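Local coordinates for protein SAP-like pentraxin (Limulus polyphemus, PDB 3FLP) that binds two calcium ions per subunit and probably recognises sugars, as an invertebrate lectin assembled into doubly stacked seven-membered rings of pentraxin subunits, at residues P17-L22 with A203-I208; V36-K41 with G161-L166; L74-Q79 with M113-N118; S84-S89 with G123-V128; G97-V102 with S212-L217. All coordinates share one frame; numbering follows the deposited sequence.

In the fold
The subunit is a beta sandwich of two antiparallel sheets. Interaction 1 joins N- and C-terminal parts of the chain; interactions 2, 3 and 4 are nested inside the loop it closes, and interaction 5 crosses it. Interaction 2 pairs strands 33-42 and 161-169 in one sheet. Interactions 3 and 4, with centres about 8 Å apart, face strands 73-80 and 86-90 across the sandwich against 112-117 and 120-125. Interaction 5, centred about 8 Å from interaction 2, seats the C-terminal tail. Interactions 1 and 4 lie farthest apart, about 30 Å between centres. The contacts thus join the two sheets and the chain ends, and interactions 1, 2 and 5 lie where subunits meet.

Interaction 1. Residues P17-L22 with A203-I208; sequences PKFPHL and ADDGVI
Asp-205 holds CG opposite its carbonyl carbon (chi1 -77°), which turns the carboxylate across the 17-22 segment and sets OD2 against the backbone of Phe-19. Phe-19 N donates to Asp-205 OD2 at 2.8 Å, approaching from above the carboxylate plane. His-21 takes the torsion that leaves CG between backbone N and carbonyl carbon (chi1 72°), and its ring folds back along its own chain. There His-21 ND1 donates to Phe-19 O at 2.9 Å, with the acceptor in the ring plane, so the rotation of the imidazole is fixed; the ring also rests obliquely on Asp-204, His-21 CE1 lying 3.6 Å from Asp-204 CB. The backbones of His-21 and Asp-204 form an antiparallel hydrogen-bonded pair, with His-21 N to Asp-204 O at 3.2 Å and the return bond from Asp-204 N to His-21 O at 3.1 Å. Lys-18 runs out extended past Asp-205, and a water joins Lys-18 NZ (3.2 Å) to Gly-206 O. Apolar contact comes from Pro-20 CB against Val-207 CG1 at 3.8 Å. Asp-205 and Gly-206, both with positive phi, turn the chain from strand 201-204 into 207-211. In this chain strand 21-24 lies between 139-142 and 201-204, the outermost, while Ala-203, Val-207 and Ile-208 pair in an antiparallel ladder with a strand of a second subunit.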
# COMPACT_ATOMS: atom_id res chain seq x y z
N PRO A 17 35.98 7.28 -50.34
CA PRO A 17 36.41 8.01 -49.13
C PRO A 17 35.38 8.04 -47.99
O PRO A 17 35.51 8.85 -47.07
CB PRO A 17 36.68 9.40 -49.67
CG PRO A 17 35.52 9.58 -50.61
CD PRO A 17 35.44 8.23 -51.34
N LYS A 18 34.37 7.17 -48.04
CA LYS A 18 33.36 7.15 -46.99
C LYS A 18 33.66 6.11 -45.92
O LYS A 18 33.71 4.91 -46.20
CB LYS A 18 31.97 6.91 -47.58
CG LYS A 18 30.87 6.83 -46.52
CD LYS A 18 29.52 6.42 -47.10
CE LYS A 18 28.48 6.23 -45.99
NZ LYS A 18 27.14 5.82 -46.52
N PHE A 19 33.86 6.58 -44.69
CA PHE A 19 34.15 5.69 -43.56
C PHE A 19 33.20 5.95 -42.39
O PHE A 19 33.52 6.72 -41.47
CB PHE A 19 35.60 5.88 -43.08
CG PHE A 19 36.64 5.69 -44.15
CD1 PHE A 19 37.00 6.74 -45.00
CD2 PHE A 19 37.27 4.46 -44.32
CE1 PHE A 19 37.97 6.56 -45.99
CE2 PHE A 19 38.24 4.27 -45.31
CZ PHE A 19 38.59 5.32 -46.14
N PRO A 20 32.01 5.33 -42.40
CA PRO A 20 31.09 5.57 -41.28
C PRO A 20 31.75 5.24 -39.94
O PRO A 20 32.37 4.18 -39.79
CB PRO A 20 29.90 4.67 -41.61
CG PRO A 20 30.50 3.59 -42.48
CD PRO A 20 31.46 4.35 -43.35
N HIS A 21 31.64 6.15 -38.98
CA HIS A 21 32.26 5.92 -37.67
C HIS A 21 31.76 6.88 -36.61
O HIS A 21 31.06 7.85 -36.89
CB HIS A 21 33.78 6.08 -37.76
CG HIS A 21 34.23 7.50 -37.92
ND1 HIS A 21 34.11 8.20 -39.10
CD2 HIS A 21 34.79 8.36 -37.04
CE1 HIS A 21 34.57 9.42 -38.95
NE2 HIS A 21 35.00 9.55 -37.70
N LEU A 22 32.16 6.59 -35.38
CA LEU A 22 31.84 7.43 -34.23
C LEU A 22 33.19 7.75 -33.60
O LEU A 22 34.11 6.94 -33.65
CB LEU A 22 31.00 6.67 -33.20
CG LEU A 22 29.72 5.94 -33.61
CD1 LEU A 22 29.02 5.43 -32.34
CD2 LEU A 22 28.81 6.88 -34.37
N ALA A 203 29.30 11.73 -34.91
CA ALA A 203 28.78 10.73 -35.84
C ALA A 203 29.15 11.25 -37.23
O ALA A 203 28.90 12.42 -37.54
CB ALA A 203 27.27 10.60 -35.70
N ASP A 204 29.74 10.41 -38.06
CA ASP A 204 30.13 10.88 -39.38
C ASP A 204 30.03 9.83 -40.48
O ASP A 204 29.95 8.63 -40.22
CB ASP A 204 31.56 11.43 -39.34
CG ASP A 204 31.80 12.54 -40.35
OD1 ASP A 204 30.95 12.72 -41.25
OD2 ASP A 204 32.83 13.23 -40.25
N ASP A 205 30.04 10.32 -41.71
CA ASP A 205 29.97 9.48 -42.91
C ASP A 205 28.76 8.55 -43.02
O ASP A 205 28.90 7.37 -43.34
CB ASP A 205 31.28 8.68 -43.08
CG ASP A 205 32.44 9.54 -43.63
OD1 ASP A 205 32.18 10.64 -44.17
OD2 ASP A 205 33.61 9.10 -43.55
N GLY A 206 27.58 9.09 -42.75
CA GLY A 206 26.36 8.32 -42.90
C GLY A 206 25.96 7.22 -41.94
O GLY A 206 25.31 6.27 -42.37
N VAL A 207 26.32 7.31 -40.66
CA VAL A 207 25.88 6.28 -39.73
C VAL A 207 24.39 6.55 -39.53
O VAL A 207 23.93 7.68 -39.68
CB VAL A 207 26.62 6.36 -38.37
CG1 VAL A 207 28.04 5.83 -38.52
CG2 VAL A 207 26.64 7.79 -37.85
N ILE A 208 23.64 5.50 -39.21
CA ILE A 208 22.20 5.63 -39.03
C ILE A 208 21.82 5.46 -37.57
O ILE A 208 22.17 4.46 -36.94
CB ILE A 208 21.44 4.58 -39.87
CG1 ILE A 208 21.88 4.67 -41.33
CG2 ILE A 208 19.94 4.82 -39.76
CD1 ILE A 208 21.33 3.56 -42.21
O HOH W 1 24.40 6.11 -44.93

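Interaction 2. Residues V36-K41 with G161-L166; sequences VCQRIK and GELSDL
Arg-39 and Lys-41 each lie alongside an acidic side chain of the opposite strand, on one face of an antiparallel pair in the pentraxin beta sandwich. The strand axes run 162° apart, and the backbone bonds of Arg-39 with Ser-164 and of Lys-41 with Glu-162 set the register. Arg-39 stays extended from CG to NE; its NE points at Asp-165 OD2 from 2.9 Å in an almost straight N-H...O line (175°), within the guanidinium plane and on the anti side of the carboxylate. Asp-165 OD2 also bridges to Arg-188, and Gln-167 takes OD1, so both oxygens are held. Asp-165 has a positive phi and is one residue more than the opposite strand supplies, consistent with a beta bulge that brings its carboxylate beside Arg-39. Lys-41 bends at chi3 (-64°), which carries the amine back over Glu-162, whose OE1 also receives Lys-8; the amine also meets Glu-171 and Gln-33 of another subunit. On the other face Leu-163 CD1 packs against both Gln-38 CG (4.0 Å) and Ile-40 CG2 (4.1 Å), while Val-36 CG1 meets Leu-166 CD1 at 3.7 Å. The lysine salt bridge itself is 2.8 Å long, Lys-41 NZ reaching Glu-162 OE1 from above the carboxylate plane.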
# COMPACT_ATOMS: atom_id res chain seq x y z
N VAL A 36 35.25 -3.83 -22.31
CA VAL A 36 34.39 -3.21 -23.31
C VAL A 36 33.29 -4.21 -23.67
O VAL A 36 33.55 -5.30 -24.18
CB VAL A 36 35.20 -2.84 -24.59
CG1 VAL A 36 34.27 -2.19 -25.63
CG2 VAL A 36 36.34 -1.90 -24.23
N CYS A 37 32.05 -3.82 -23.38
CA CYS A 37 30.89 -4.66 -23.65
C CYS A 37 29.93 -3.90 -24.57
O CYS A 37 29.81 -2.68 -24.48
CB CYS A 37 30.14 -4.97 -22.35
SG CYS A 37 30.66 -6.26 -21.15
N GLN A 38 29.26 -4.61 -25.47
CA GLN A 38 28.27 -3.99 -26.35
C GLN A 38 27.46 -5.03 -27.10
O GLN A 38 27.83 -6.20 -27.18
CB GLN A 38 28.93 -3.03 -27.37
CG GLN A 38 29.50 -3.68 -28.61
CD GLN A 38 30.96 -4.06 -28.46
OE1 GLN A 38 31.84 -3.20 -28.55
NE2 GLN A 38 31.21 -5.33 -28.22
N ARG A 39 26.33 -4.60 -27.65
CA ARG A 39 25.47 -5.49 -28.43
C ARG A 39 25.77 -5.20 -29.90
O ARG A 39 25.79 -4.04 -30.32
CB ARG A 39 24.00 -5.22 -28.08
CG ARG A 39 23.66 -5.59 -26.63
CD ARG A 39 22.36 -4.97 -26.11
NE ARG A 39 22.32 -5.09 -24.66
CZ ARG A 39 22.12 -6.23 -24.00
NH1 ARG A 39 21.91 -7.36 -24.67
NH2 ARG A 39 22.19 -6.25 -22.67
N ILE A 40 26.02 -6.25 -30.67
CA ILE A 40 26.32 -6.08 -32.09
C ILE A 40 25.58 -7.04 -33.01
O ILE A 40 25.25 -8.17 -32.63
CB ILE A 40 27.85 -6.27 -32.38
CG1 ILE A 40 28.32 -7.63 -31.86
CG2 ILE A 40 28.65 -5.13 -31.77
CD1 ILE A 40 29.76 -7.97 -32.22
N LYS A 41 25.31 -6.55 -34.21
CA LYS A 41 24.65 -7.31 -35.26
C LYS A 41 25.60 -7.16 -36.44
O LYS A 41 25.58 -6.14 -37.14
CB LYS A 41 23.28 -6.71 -35.60
CG LYS A 41 22.61 -7.38 -36.80
CD LYS A 41 21.40 -6.61 -37.27
CE LYS A 41 20.31 -6.57 -36.22
NZ LYS A 41 19.06 -5.95 -36.77
N GLY A 161 27.70 -3.10 -39.55
CA GLY A 161 26.66 -3.79 -38.82
C GLY A 161 25.97 -2.80 -37.90
O GLY A 161 26.10 -1.59 -38.08
N GLU A 162 25.23 -3.30 -36.92
CA GLU A 162 24.54 -2.44 -35.98
C GLU A 162 25.14 -2.62 -34.59
O GLU A 162 25.53 -3.73 -34.21
CB GLU A 162 23.04 -2.75 -36.00
CG GLU A 162 22.43 -2.59 -37.40
CD GLU A 162 20.97 -3.01 -37.50
OE1 GLU A 162 20.41 -3.55 -36.52
OE2 GLU A 162 20.38 -2.82 -38.57
N LEU A 163 25.22 -1.53 -33.85
CA LEU A 163 25.79 -1.57 -32.51
C LEU A 163 24.97 -0.78 -31.51
O LEU A 163 24.41 0.27 -31.84
CB LEU A 163 27.23 -1.04 -32.57
CG LEU A 163 28.07 -1.04 -31.30
CD1 LEU A 163 29.56 -1.11 -31.67
CD2 LEU A 163 27.77 0.20 -30.47
N SER A 164 24.88 -1.28 -30.29
CA SER A 164 24.15 -0.58 -29.24
C SER A 164 24.60 -1.01 -27.85
O SER A 164 25.32 -2.00 -27.70
CB SER A 164 22.64 -0.79 -29.39
OG SER A 164 22.22 -1.95 -28.72
N ASP A 165 24.22 -0.23 -26.85
CA ASP A 165 24.53 -0.51 -25.46
C ASP A 165 26.03 -0.70 -25.19
O ASP A 165 26.44 -1.66 -24.53
CB ASP A 165 23.75 -1.75 -25.01
CG ASP A 165 23.37 -1.73 -23.54
OD1 ASP A 165 23.86 -0.85 -22.79
OD2 ASP A 165 22.58 -2.61 -23.14
N LEU A 166 26.85 0.22 -25.69
CA LEU A 166 28.30 0.16 -25.48
C LEU A 166 28.60 0.64 -24.06
O LEU A 166 28.28 1.77 -23.70
CB LEU A 166 29.04 1.06 -26.48
CG LEU A 166 30.53 1.31 -26.21
CD1 LEU A 166 31.33 0.00 -26.41
CD2 LEU A 166 31.03 2.40 -27.14
O HOH W 2 23.81 -4.47 -21.17

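Interaction 3. Residues L74-Q79 with M113-N118; sequences LNLGLQ and MAVYAN
Leu-76 and Val-115 make the central apolar contact between two strands that belong to different sheets. Their side chains overlap flank to flank, pointing opposite ways. Leu-76 CD1 comes to 3.7 Å from Val-115 CB, and Leu-76 CB lies 4.0 Å from Val-115 CG1. The leucine therefore lies along the flank of the valine, using both CB and one methyl. At one end of the strand pair a lighter apolar contact sets Leu-74 CD2 at 4.3 Å from Ala-117 CB.

The thioether contact lies at the other end. Met-113 is extended from CG onward, with CG opposite its backbone N (chi1 160°), and the chain crosses the gap to run antiparallel along Leu-78. Its methyl tip, Met-113 CE, stops 3.6 Å from Leu-78 CB, and Met-113 SD is 3.8 Å from the same CB. Leu-78 CD2 reaches forward to Met-113 CG at 3.8 Å, so each chain packs on the root of the other.

No polar pair forms across this gap, although methyls meet backbone carbonyls, as Met-113 CE does Leu-76 O. The strand axes approach only to 8.2 Å, too far for pairing, and each strand is bonded within its own sheet, Leu-76 to Ile-88 for example. Two antiparallel sheets meeting through interlocked aliphatic side chains, strands here at 146°, are what characterises the core of the concanavalin-like beta sandwich of pentraxins.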
# COMPACT_ATOMS: atom_id res chain seq x y z
N LEU A 74 32.30 -17.93 -34.05
CA LEU A 74 32.71 -16.56 -33.74
C LEU A 74 34.11 -16.51 -33.16
O LEU A 74 34.46 -17.30 -32.29
CB LEU A 74 31.75 -15.93 -32.73
CG LEU A 74 32.14 -14.53 -32.25
CD1 LEU A 74 32.09 -13.53 -33.41
CD2 LEU A 74 31.20 -14.09 -31.14
N ASN A 75 34.92 -15.59 -33.67
CA ASN A 75 36.27 -15.40 -33.17
C ASN A 75 36.42 -13.95 -32.73
O ASN A 75 36.17 -13.02 -33.50
CB ASN A 75 37.30 -15.73 -34.26
CG ASN A 75 37.95 -17.08 -34.06
OD1 ASN A 75 37.27 -18.10 -33.95
ND2 ASN A 75 39.28 -17.08 -34.00
N LEU A 76 36.80 -13.75 -31.47
CA LEU A 76 36.95 -12.41 -30.93
C LEU A 76 38.43 -12.11 -30.71
O LEU A 76 39.15 -12.88 -30.09
CB LEU A 76 36.18 -12.27 -29.62
CG LEU A 76 34.66 -12.48 -29.73
CD1 LEU A 76 34.04 -12.51 -28.35
CD2 LEU A 76 34.05 -11.37 -30.59
N GLY A 77 38.86 -10.97 -31.24
CA GLY A 77 40.25 -10.60 -31.11
C GLY A 77 40.51 -9.34 -30.30
O GLY A 77 39.64 -8.48 -30.15
N LEU A 78 41.73 -9.25 -29.79
CA LEU A 78 42.16 -8.11 -29.01
C LEU A 78 43.61 -7.80 -29.33
O LEU A 78 44.43 -8.70 -29.53
CB LEU A 78 42.03 -8.42 -27.51
CG LEU A 78 42.54 -7.31 -26.57
CD1 LEU A 78 41.70 -6.04 -26.77
CD2 LEU A 78 42.47 -7.78 -25.12
N GLN A 79 43.93 -6.51 -29.40
CA GLN A 79 45.28 -6.08 -29.64
C GLN A 79 45.56 -4.97 -28.63
O GLN A 79 44.75 -4.06 -28.48
CB GLN A 79 45.44 -5.57 -31.09
CG GLN A 79 46.75 -4.82 -31.32
CD GLN A 79 47.03 -4.50 -32.78
OE1 GLN A 79 47.84 -3.62 -33.08
NE2 GLN A 79 46.38 -5.21 -33.70
N MET A 113 43.57 -11.84 -20.80
CA MET A 113 42.53 -11.43 -21.72
C MET A 113 41.42 -12.47 -21.66
O MET A 113 41.69 -13.66 -21.58
CB MET A 113 43.07 -11.36 -23.16
CG MET A 113 41.99 -11.42 -24.24
SD MET A 113 42.67 -11.77 -25.88
CE MET A 113 41.16 -11.88 -26.89
N ALA A 114 40.17 -12.01 -21.67
CA ALA A 114 39.03 -12.92 -21.63
C ALA A 114 37.91 -12.32 -22.46
O ALA A 114 37.69 -11.11 -22.43
CB ALA A 114 38.57 -13.13 -20.18
N VAL A 115 37.22 -13.16 -23.22
CA VAL A 115 36.11 -12.67 -24.04
C VAL A 115 34.85 -13.46 -23.72
O VAL A 115 34.91 -14.62 -23.29
CB VAL A 115 36.42 -12.77 -25.55
CG1 VAL A 115 37.67 -11.96 -25.87
CG2 VAL A 115 36.59 -14.22 -25.97
N TYR A 116 33.71 -12.82 -23.94
CA TYR A 116 32.43 -13.42 -23.66
C TYR A 116 31.43 -13.20 -24.79
O TYR A 116 31.39 -12.14 -25.40
CB TYR A 116 31.86 -12.83 -22.37
CG TYR A 116 32.75 -13.03 -21.16
CD1 TYR A 116 33.90 -12.25 -20.98
CD2 TYR A 116 32.45 -14.00 -20.22
CE1 TYR A 116 34.73 -12.46 -19.88
CE2 TYR A 116 33.26 -14.21 -19.13
CZ TYR A 116 34.40 -13.45 -18.96
OH TYR A 116 35.19 -13.69 -17.87
N ALA A 117 30.61 -14.22 -25.05
CA ALA A 117 29.59 -14.14 -26.08
C ALA A 117 28.26 -14.44 -25.39
O ALA A 117 28.11 -15.47 -24.74
CB ALA A 117 29.87 -15.17 -27.17
N ASN A 118 27.32 -13.51 -25.52
CA ASN A 118 26.00 -13.65 -24.91
C ASN A 118 26.08 -13.93 -23.40
O ASN A 118 25.30 -14.72 -22.86
CB ASN A 118 25.19 -14.75 -25.62
CG ASN A 118 24.68 -14.30 -26.98
OD1 ASN A 118 24.66 -13.10 -27.27
ND2 ASN A 118 24.26 -15.25 -27.80

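Interaction 4. Residues S84-S89 with G123-V128; sequences SNKYIS and GTMENV
Lys-86, which packs its root on Met-125 and Val-128, sends its amine back to its own segment, where Lys-86 NZ donates to Ser-84 OG at 3.0 Å. The bend at chi2 (-60°) lets one chain do both jobs: the aliphatic part faces the 123-128 segment and the charged tip turns off toward the serine. Across the contact Lys-86 CB touches the sulfur, Met-125 SD, at 3.7 Å. One carbon further on, Lys-86 CG meets Val-128 CG2 at 3.9 Å, the two side chains running by each other from opposing segments.

Met-125 leaves its backbone extended and then bends at chi3 (-77°), so that its methyl turns along the facing strand. Met-125 CE reaches the backbone there, 3.6 Å from Tyr-87 O. Next to it Ile-88 points toward the opposite strand and extends CD1 onto the main chain. Ile-88 CD1 lies 3.6 Å from Gly-123 O and 4.1 Å from Met-125 CB, while its other branch, Ile-88 CG2, approaches Gly-123 CA at 4.1 Å. Gly-123 has backbone angles that suit glycine, and a strand without a side chain at this point lets the isoleucine come close.

The segments lie at the edge of the sandwich, on outer strands of the two sheets, just beside the disulfide Cys-90–Cys-122 that ties the two strands covalently. With aliphatic groups and a sulfur making the cross-sheet contact, methyls resting on backbone carbonyls and the one lysine charge led aside to Ser-84, the chemistry implies cohesion mainly by apolar packing in a partly buried contact, alongside the adjacent covalent link.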
# COMPACT_ATOMS: atom_id res chain seq x y z
N SER A 84 50.37 -8.31 -31.53
CA SER A 84 49.70 -8.98 -32.64
C SER A 84 48.27 -9.21 -32.15
O SER A 84 48.00 -9.13 -30.95
CB SER A 84 50.39 -10.31 -32.95
OG SER A 84 50.71 -11.01 -31.77
N ASN A 85 47.34 -9.47 -33.06
CA ASN A 85 45.97 -9.71 -32.66
C ASN A 85 45.85 -11.07 -31.99
O ASN A 85 46.31 -12.08 -32.52
CB ASN A 85 45.03 -9.65 -33.87
CG ASN A 85 44.83 -8.23 -34.38
OD1 ASN A 85 44.39 -7.35 -33.63
ND2 ASN A 85 45.15 -8.01 -35.65
N LYS A 86 45.26 -11.09 -30.80
CA LYS A 86 45.07 -12.34 -30.07
C LYS A 86 43.60 -12.74 -30.24
O LYS A 86 42.69 -11.96 -29.96
CB LYS A 86 45.39 -12.14 -28.58
CG LYS A 86 46.73 -11.46 -28.30
CD LYS A 86 47.89 -12.25 -28.88
CE LYS A 86 49.22 -11.59 -28.55
NZ LYS A 86 50.36 -12.38 -29.09
N TYR A 87 43.38 -13.96 -30.72
CA TYR A 87 42.03 -14.45 -30.95
C TYR A 87 41.61 -15.59 -30.04
O TYR A 87 42.39 -16.48 -29.72
CB TYR A 87 41.88 -14.89 -32.42
CG TYR A 87 41.87 -13.75 -33.40
CD1 TYR A 87 40.75 -12.93 -33.52
CD2 TYR A 87 42.98 -13.46 -34.20
CE1 TYR A 87 40.73 -11.86 -34.41
CE2 TYR A 87 42.97 -12.39 -35.09
CZ TYR A 87 41.84 -11.59 -35.18
OH TYR A 87 41.82 -10.52 -36.05
N ILE A 88 40.35 -15.54 -29.63
CA ILE A 88 39.76 -16.58 -28.79
C ILE A 88 38.45 -16.95 -29.47
O ILE A 88 37.61 -16.08 -29.73
CB ILE A 88 39.47 -16.09 -27.36
CG1 ILE A 88 40.79 -15.78 -26.64
CG2 ILE A 88 38.67 -17.15 -26.61
CD1 ILE A 88 40.62 -15.28 -25.23
N SER A 89 38.27 -18.23 -29.78
CA SER A 89 37.05 -18.65 -30.44
C SER A 89 35.93 -18.91 -29.44
O SER A 89 36.16 -19.34 -28.30
CB SER A 89 37.30 -19.88 -31.32
OG SER A 89 37.76 -20.98 -30.57
N GLY A 123 36.69 -18.19 -23.18
CA GLY A 123 38.03 -18.63 -22.85
C GLY A 123 38.92 -17.46 -22.50
O GLY A 123 38.49 -16.31 -22.55
N THR A 124 40.17 -17.75 -22.15
CA THR A 124 41.11 -16.70 -21.78
C THR A 124 42.46 -16.90 -22.47
O THR A 124 42.73 -17.95 -23.05
CB THR A 124 41.36 -16.69 -20.26
OG1 THR A 124 41.96 -17.93 -19.87
CG2 THR A 124 40.04 -16.51 -19.49
N MET A 125 43.29 -15.87 -22.39
CA MET A 125 44.62 -15.92 -22.98
C MET A 125 45.58 -15.12 -22.09
O MET A 125 45.23 -14.04 -21.60
CB MET A 125 44.59 -15.35 -24.40
CG MET A 125 45.90 -15.56 -25.15
SD MET A 125 45.67 -15.45 -26.92
CE MET A 125 44.96 -17.05 -27.25
N GLU A 126 46.77 -15.66 -21.88
CA GLU A 126 47.76 -15.01 -21.05
C GLU A 126 48.72 -14.15 -21.86
O GLU A 126 48.73 -14.20 -23.09
CB GLU A 126 48.56 -16.06 -20.27
CG GLU A 126 47.73 -16.90 -19.29
CD GLU A 126 46.95 -16.04 -18.31
OE1 GLU A 126 47.54 -15.10 -17.74
OE2 GLU A 126 45.76 -16.32 -18.09
N ASN A 127 49.51 -13.35 -21.15
CA ASN A 127 50.50 -12.49 -21.76
C ASN A 127 50.00 -11.55 -22.84
O ASN A 127 50.59 -11.46 -23.92
CB ASN A 127 51.65 -13.36 -22.26
CG ASN A 127 52.32 -14.11 -21.12
OD1 ASN A 127 52.92 -13.49 -20.25
ND2 ASN A 127 52.20 -15.43 -21.12
N VAL A 128 48.91 -10.85 -22.55
CA VAL A 128 48.37 -9.86 -23.48
C VAL A 128 48.52 -8.50 -22.81
O VAL A 128 47.78 -8.18 -21.88
CB VAL A 128 46.87 -10.10 -23.78
CG1 VAL A 128 46.36 -9.00 -24.70
CG2 VAL A 128 46.66 -11.46 -24.44

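Interaction 5. Residues G97-V102 with S212-L217; sequences GQWYHV and SHMCSL
Met-214 lies across the indole of Trp-99 and can be followed atom by atom. Its CB sits over the five-membered ring, 3.6 Å from the centroid and 17° off the normal, a CH-pi contact. The next carbon, Met-214 CG, passes to the root of the side chain, 3.7 Å from Trp-99 CB. The sulfur keeps to that side: Met-214 SD is 3.7 Å from Trp-99 CB and 4.9 Å from the five-ring centroid, an oblique Met-aromatic contact. With CG opposite the backbone N (chi1 166°) and the rest extended, the methyl passes beyond the ring, and Met-214 CE ends 3.8 Å from the backbone Tyr-100 C and as near to His-101 N.

The same indole face takes Ser-212, whose OG lies 3.4 Å from Trp-99 CZ2. That hydroxyl also accepts a weak bond from Met-214 N, which links the two residues covering the ring. Glu-171 of a neighbouring subunit receives the indole N-H and also binds His-213, so the tail and the tryptophan share a partner at the subunit interface.

The C-terminal tail, tied back by the Cys-184–Cys-215 disulfide, thus lies beside the start of strand 100-107, with Arg-39 of strand 33-42 and Glu-162 of strand 161-169 adjoining and helix 175-182 against His-101.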
# COMPACT_ATOMS: atom_id res chain seq x y z
N GLY A 97 23.40 -10.63 -39.34
CA GLY A 97 22.09 -10.01 -39.26
C GLY A 97 21.38 -10.26 -37.93
O GLY A 97 20.33 -9.68 -37.68
N GLN A 98 21.95 -11.12 -37.08
CA GLN A 98 21.38 -11.40 -35.76
C GLN A 98 22.18 -10.70 -34.67
O GLN A 98 23.36 -10.39 -34.85
CB GLN A 98 21.35 -12.91 -35.47
CG GLN A 98 20.34 -13.67 -36.32
CD GLN A 98 18.95 -13.09 -36.20
OE1 GLN A 98 18.32 -13.16 -35.14
NE2 GLN A 98 18.46 -12.50 -37.28
N TRP A 99 21.53 -10.43 -33.54
CA TRP A 99 22.16 -9.76 -32.41
C TRP A 99 22.91 -10.70 -31.48
O TRP A 99 22.49 -11.84 -31.26
CB TRP A 99 21.11 -9.02 -31.57
CG TRP A 99 20.54 -7.78 -32.17
CD1 TRP A 99 19.30 -7.62 -32.73
CD2 TRP A 99 21.16 -6.48 -32.21
NE1 TRP A 99 19.11 -6.31 -33.11
CE2 TRP A 99 20.24 -5.59 -32.80
CE3 TRP A 99 22.42 -5.99 -31.80
CZ2 TRP A 99 20.52 -4.23 -32.99
CZ3 TRP A 99 22.70 -4.64 -31.99
CH2 TRP A 99 21.75 -3.78 -32.58
N TYR A 100 24.03 -10.22 -30.94
CA TYR A 100 24.85 -10.98 -30.01
C TYR A 100 25.44 -9.99 -29.02
O TYR A 100 25.67 -8.83 -29.36
CB TYR A 100 25.99 -11.71 -30.73
CG TYR A 100 25.53 -12.66 -31.80
CD1 TYR A 100 25.36 -12.23 -33.11
CD2 TYR A 100 25.20 -13.98 -31.48
CE1 TYR A 100 24.86 -13.08 -34.09
CE2 TYR A 100 24.69 -14.85 -32.46
CZ TYR A 100 24.52 -14.39 -33.75
OH TYR A 100 23.99 -15.24 -34.72
N HIS A 101 25.66 -10.42 -27.78
CA HIS A 101 26.28 -9.54 -26.82
C HIS A 101 27.73 -10.00 -26.76
O HIS A 101 28.01 -11.18 -26.58
CB HIS A 101 25.65 -9.63 -25.43
CG HIS A 101 26.18 -8.60 -24.47
ND1 HIS A 101 27.37 -8.77 -23.79
CD2 HIS A 101 25.74 -7.36 -24.15
CE1 HIS A 101 27.63 -7.68 -23.09
NE2 HIS A 101 26.66 -6.81 -23.30
N VAL A 102 28.64 -9.06 -26.94
CA VAL A 102 30.06 -9.37 -26.92
C VAL A 102 30.78 -8.50 -25.92
O VAL A 102 30.45 -7.32 -25.75
CB VAL A 102 30.68 -9.18 -28.34
CG1 VAL A 102 32.19 -9.15 -28.26
CG2 VAL A 102 30.23 -10.32 -29.25
N SER A 212 17.46 -0.42 -31.23
CA SER A 212 17.79 -1.83 -31.22
C SER A 212 16.65 -2.64 -30.60
O SER A 212 16.14 -2.27 -29.55
CB SER A 212 19.06 -2.07 -30.42
OG SER A 212 19.09 -3.41 -29.96
N HIS A 213 16.26 -3.73 -31.26
CA HIS A 213 15.19 -4.58 -30.74
C HIS A 213 15.72 -5.93 -30.29
O HIS A 213 15.01 -6.93 -30.32
CB HIS A 213 14.10 -4.77 -31.79
CG HIS A 213 13.41 -3.49 -32.17
ND1 HIS A 213 13.87 -2.68 -33.19
CD2 HIS A 213 12.38 -2.83 -31.59
CE1 HIS A 213 13.14 -1.57 -33.22
NE2 HIS A 213 12.24 -1.64 -32.26
N MET A 214 16.98 -5.96 -29.87
CA MET A 214 17.59 -7.20 -29.40
C MET A 214 16.93 -7.62 -28.09
O MET A 214 16.64 -8.79 -27.88
CB MET A 214 19.09 -7.00 -29.13
CG MET A 214 19.71 -8.14 -28.30
SD MET A 214 21.49 -7.99 -28.06
CE MET A 214 21.91 -9.67 -27.59
N CYS A 215 16.69 -6.63 -27.24
CA CYS A 215 16.12 -6.86 -25.93
C CYS A 215 14.62 -6.55 -25.80
O CYS A 215 13.86 -7.37 -25.29
CB CYS A 215 16.91 -6.04 -24.91
SG CYS A 215 18.62 -6.61 -24.62
N SER A 216 14.22 -5.37 -26.25
CA SER A 216 12.82 -4.96 -26.19
C SER A 216 12.25 -4.82 -27.59
O SER A 216 12.84 -4.15 -28.45
CB SER A 216 12.68 -3.61 -25.47
OG SER A 216 12.99 -3.73 -24.09
N LEU A 217 11.10 -5.45 -27.82
CA LEU A 217 10.43 -5.39 -29.12
C LEU A 217 9.65 -4.09 -29.24
O LEU A 217 9.39 -3.64 -30.38
CB LEU A 217 9.49 -6.59 -29.30
CG LEU A 217 10.16 -7.96 -29.40
CD1 LEU A 217 9.12 -9.00 -29.75
CD2 LEU A 217 11.26 -7.94 -30.46
OXT LEU A 217 9.31 -3.53 -28.17